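Local structure of PppA (Pseudomonas aeruginosa, 6JKV) at residues 34-37 and 38-41; 114-117 and 118-121. The protein is a manganese-binding regulatory component of the type VI secretion system, probably acting as a PP2C-family serine/threonine protein phosphatase. All coordinates share one frame; numbering follows the deposited sequence.

Contact 1: residues 34-37 and 38-41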
loop_
_atom_site.group_PDB
_atom_site.type_symbol
_atom_site.label_atom_id
_atom_site.label_comp_id
_atom_site.label_asym_id
_atom_site.label_seq_id
_atom_site.Cartn_x
_atom_site.Cartn_y
_atom_site.Cartn_z
ATOM N N TYR A 34 6.180 9.206 2.712
ATOM C CA TYR A 34 7.130 9.272 3.842
ATOM C C TYR A 34 7.040 7.961 4.614
ATOM O O TYR A 34 5.929 7.460 4.833
ATOM C CB TYR A 34 6.843 10.477 4.734
ATOM C CG TYR A 34 7.871 10.712 5.809
ATOM C CD1 TYR A 34 9.227 10.670 5.533
ATOM C CD2 TYR A 34 7.488 10.991 7.110
ATOM C CE1 TYR A 34 10.173 10.884 6.524
ATOM C CE2 TYR A 34 8.422 11.227 8.108
ATOM C CZ TYR A 34 9.770 11.147 7.819
ATOM O OH TYR A 34 10.712 11.378 8.783
ATOM N N SER A 35 8.198 7.413 4.968
ATOM C CA SER A 35 8.319 6.153 5.736
ATOM C C SER A 35 9.248 6.386 6.921
ATOM O O SER A 35 10.134 7.243 6.841
ATOM C CB SER A 35 8.808 5.010 4.868
ATOM O OG SER A 35 8.690 3.771 5.553
ATOM N N HIS A 36 9.028 5.652 7.998
ATOM C CA HIS A 36 9.916 5.667 9.181
ATOM C C HIS A 36 10.023 4.253 9.731
ATOM O O HIS A 36 8.996 3.534 9.765
ATOM C CB HIS A 36 9.420 6.648 10.241
ATOM C CG HIS A 36 10.467 7.033 11.236
ATOM N ND1 HIS A 36 10.913 6.166 12.220
ATOM C CD2 HIS A 36 11.155 8.185 11.413
ATOM C CE1 HIS A 36 11.824 6.768 12.958
ATOM N NE2 HIS A 36 11.996 8.006 12.480
ATOM N N VAL A 37 11.230 3.875 10.144
ATOM C CA VAL A 37 11.505 2.519 10.687
ATOM C C VAL A 37 10.596 2.280 11.901
ATOM O O VAL A 37 10.236 1.117 12.154
ATOM C CB VAL A 37 12.998 2.356 11.027
ATOM C CG1 VAL A 37 13.419 3.225 12.206
ATOM C CG2 VAL A 37 13.331 0.899 11.279
ATOM N N GLY A 38 10.204 3.347 12.594
ATOM C CA GLY A 38 9.396 3.274 13.819
ATOM C C GLY A 38 10.268 3.313 15.059
ATOM O O GLY A 38 11.430 3.751 14.966
ATOM N N MET A 39 9.724 2.868 16.188
ATOM C CA MET A 39 10.391 3.017 17.506
ATOM C C MET A 39 10.773 1.654 18.078
ATOM O O MET A 39 11.424 1.639 19.120
ATOM C CB MET A 39 9.497 3.761 18.501
ATOM C CG MET A 39 8.979 5.085 17.974
ATOM S SD MET A 39 10.086 6.475 18.252
ATOM C CE MET A 39 11.196 6.365 16.852
ATOM N N VAL A 40 10.428 0.551 17.413
ATOM C CA VAL A 40 10.771 -0.821 17.894
ATOM C C VAL A 40 11.714 -1.477 16.884
ATOM O O VAL A 40 12.846 -1.826 17.266
ATOM C CB VAL A 40 9.502 -1.659 18.122
ATOM C CG1 VAL A 40 9.818 -3.141 18.305
ATOM C CG2 VAL A 40 8.701 -1.126 19.296
ATOM N N ARG A 41 11.266 -1.649 15.641
ATOM C CA ARG A 41 12.113 -2.242 14.578
ATOM C C ARG A 41 13.312 -1.320 14.323
ATOM O O ARG A 41 13.211 -0.093 14.589
ATOM C CB ARG A 41 11.302 -2.468 13.306
ATOM C CG ARG A 41 10.365 -3.664 13.381
ATOM C CD ARG A 41 9.521 -3.755 12.121
ATOM N NE ARG A 41 8.673 -4.945 12.085
ATOM C CZ ARG A 41 9.085 -6.168 11.737
ATOM N NH1 ARG A 41 8.230 -7.177 11.760
ATOM N NH2 ARG A 41 10.348 -6.381 11.393
HETATM O O HOH W 1 9.161 0.240 14.747
#
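The imidazole of H36 meets G38 at its edge. G38 N donates to H36 ND1 at 2.9 Å, almost in the ring plane (4° out of it). The bond is fairly straight, with an angle of 161° at the hydrogen. Because G38 N is the donor, ND1 carries no proton and serves as acceptor. CG of H36 stands anti to the backbone N (chi1 -162°), which turns the ring forward along the chain to the next amide but one. This bond fixes the ring's rotation at the point where strand 29-36 ends. The methyl of M39 comes to the same ring obliquely, with M39 CE 4.0 Å from H36 CE1. The M39 side chain starts away from the strand and folds back through bends at chi2 and chi3. L246 of helix 234-247 touches both H36 and M39.

G38 turns the chain with a positive phi. V37 packs alongside the turn, and its CG2 lies 3.5 Å from R41 O. A water bridges the backbone across the bend: it donates to V37 O at 2.9 Å and accepts from V40 N at 3.0 Å. V37 O also receives a hydrogen bond from N253 ND2, so two donors grip this carbonyl.

R41 leads its extended chain away from the turn. Its NH2 forms a salt bridge with E45, and its NE makes a weak, long ion pair with D252, a manganese ligand. The R41 side chain comes to about 5 Å of a manganese ion, between nearest atoms. This water-bridged turn leaves an edge strand of the PP2C beta sandwich and carries an arginine to the rim of its dimanganese centre.

Contact 2: residues 114-117 and 118-121; sequences RGVS and VMGS
In M119, which reaches back to R114, CG is anti to the backbone N (chi1 -179°), and the chain runs straight to a bend at chi3 (-67°). That last bend sets the methyl CE over one face of the R114 guanidinium, 3.3 Å above its plane and offset toward the rim. The nearest atom is NH1, with R114 NH1 3.4 Å from M119 CE. R114 is extended from CG to NE and passes under the methyl at about a right angle to the M119 chain.

Partners outside the turn hold the guanidinium. E110 of the same helix forms a salt bridge with NE, the carbonyl of A67 accepts from NH1, and F71 adds a cation-pi contact.

V116 points toward the following segment. Its CG2 packs on the base of the methionine, 3.8 Å from M119 CB. The same methyl lies 3.5 Å from V118 O. M119 is buried, and its side chain also touches V107 and A111 of helix 89-114 and V72 of helix 69-82.

G115 is the first residue to leave the helix, with positive phi (78°). The chain then reverses through S117 and V118 and enters strand 120-129. This is a glycine-terminated helix leading through a tight connection into a central strand of the PP2C beta sandwich, with a methionine tucked back against the helix end.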
loop_
_atom_site.group_PDB
_atom_site.type_symbol
_atom_site.label_atom_id
_atom_site.label_comp_id
_atom_site.label_asym_id
_atom_site.label_seq_id
_atom_site.Cartn_x
_atom_site.Cartn_y
_atom_site.Cartn_z
ATOM N N ARG A 114 16.644 -20.708 -0.425
ATOM C CA ARG A 114 17.306 -20.358 0.855
ATOM C C ARG A 114 16.803 -21.274 1.980
ATOM O O ARG A 114 17.547 -21.479 2.954
ATOM C CB ARG A 114 17.095 -18.879 1.185
ATOM C CG ARG A 114 17.730 -17.922 0.186
ATOM C CD ARG A 114 17.777 -16.517 0.747
ATOM N NE ARG A 114 17.811 -15.486 -0.282
ATOM C CZ ARG A 114 17.640 -14.183 -0.058
ATOM N NH1 ARG A 114 17.411 -13.738 1.168
ATOM N NH2 ARG A 114 17.681 -13.329 -1.069
ATOM N N GLY A 115 15.595 -21.821 1.848
ATOM C CA GLY A 115 14.984 -22.682 2.877
ATOM C C GLY A 115 14.419 -21.881 4.037
ATOM O O GLY A 115 14.220 -22.472 5.103
ATOM N N VAL A 116 14.162 -20.586 3.845
ATOM C CA VAL A 116 13.640 -19.702 4.924
ATOM C C VAL A 116 12.133 -19.941 5.051
ATOM O O VAL A 116 11.488 -20.301 4.046
ATOM C CB VAL A 116 13.946 -18.211 4.676
ATOM C CG1 VAL A 116 15.405 -17.987 4.314
ATOM C CG2 VAL A 116 13.021 -17.614 3.627
ATOM N N SER A 117 11.597 -19.704 6.246
ATOM C CA SER A 117 10.150 -19.828 6.546
ATOM C C SER A 117 9.401 -18.567 6.110
ATOM O O SER A 117 8.284 -18.710 5.597
ATOM C CB SER A 117 9.934 -20.120 8.002
ATOM O OG SER A 117 10.423 -21.413 8.332
ATOM N N VAL A 118 9.999 -17.388 6.283
ATOM C CA VAL A 118 9.311 -16.088 6.008
ATOM C C VAL A 118 10.091 -15.314 4.947
ATOM O O VAL A 118 11.263 -14.970 5.197
ATOM C CB VAL A 118 9.136 -15.245 7.284
ATOM C CG1 VAL A 118 8.203 -14.070 7.031
ATOM C CG2 VAL A 118 8.632 -16.083 8.445
ATOM N N MET A 119 9.445 -15.045 3.815
ATOM C CA MET A 119 9.979 -14.145 2.766
ATOM C C MET A 119 8.808 -13.684 1.899
ATOM O O MET A 119 8.336 -14.447 1.043
ATOM C CB MET A 119 11.042 -14.842 1.916
ATOM C CG MET A 119 11.643 -13.943 0.838
ATOM S SD MET A 119 12.960 -14.732 -0.119
ATOM C CE MET A 119 14.244 -14.915 1.115
ATOM N N GLY A 120 8.322 -12.477 2.150
ATOM C CA GLY A 120 7.200 -11.942 1.379
ATOM C C GLY A 120 6.986 -10.474 1.639
ATOM O O GLY A 120 7.788 -9.840 2.351
ATOM N N SER A 121 5.914 -9.947 1.073
ATOM C CA SER A 121 5.522 -8.539 1.263
ATOM C C SER A 121 4.067 -8.374 0.859
ATOM O O SER A 121 3.638 -8.970 -0.138
ATOM C CB SER A 121 6.416 -7.600 0.494
ATOM O OG SER A 121 5.912 -6.271 0.539
#

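Both contacts are local turns at the surface, and each has one buried residue among those that touch: G38 in contact 1 and M119 in contact 2. They serve different sheets. Contact 1 follows an outer strand of one sheet, whereas contact 2 leads into the middle strand of the other. Their centres are 22 Å apart and they do not touch. Contact 1 is mainly polar, built on a backbone-to-ring hydrogen bond and a water bridge. Contact 2 relies on apolar packing and a methyl over a guanidinium. Each has an arginine paired with a glutamate. Between nearest atoms, the R41 side chain is about 5 Å from a manganese ion and that of V118 about 9 Å.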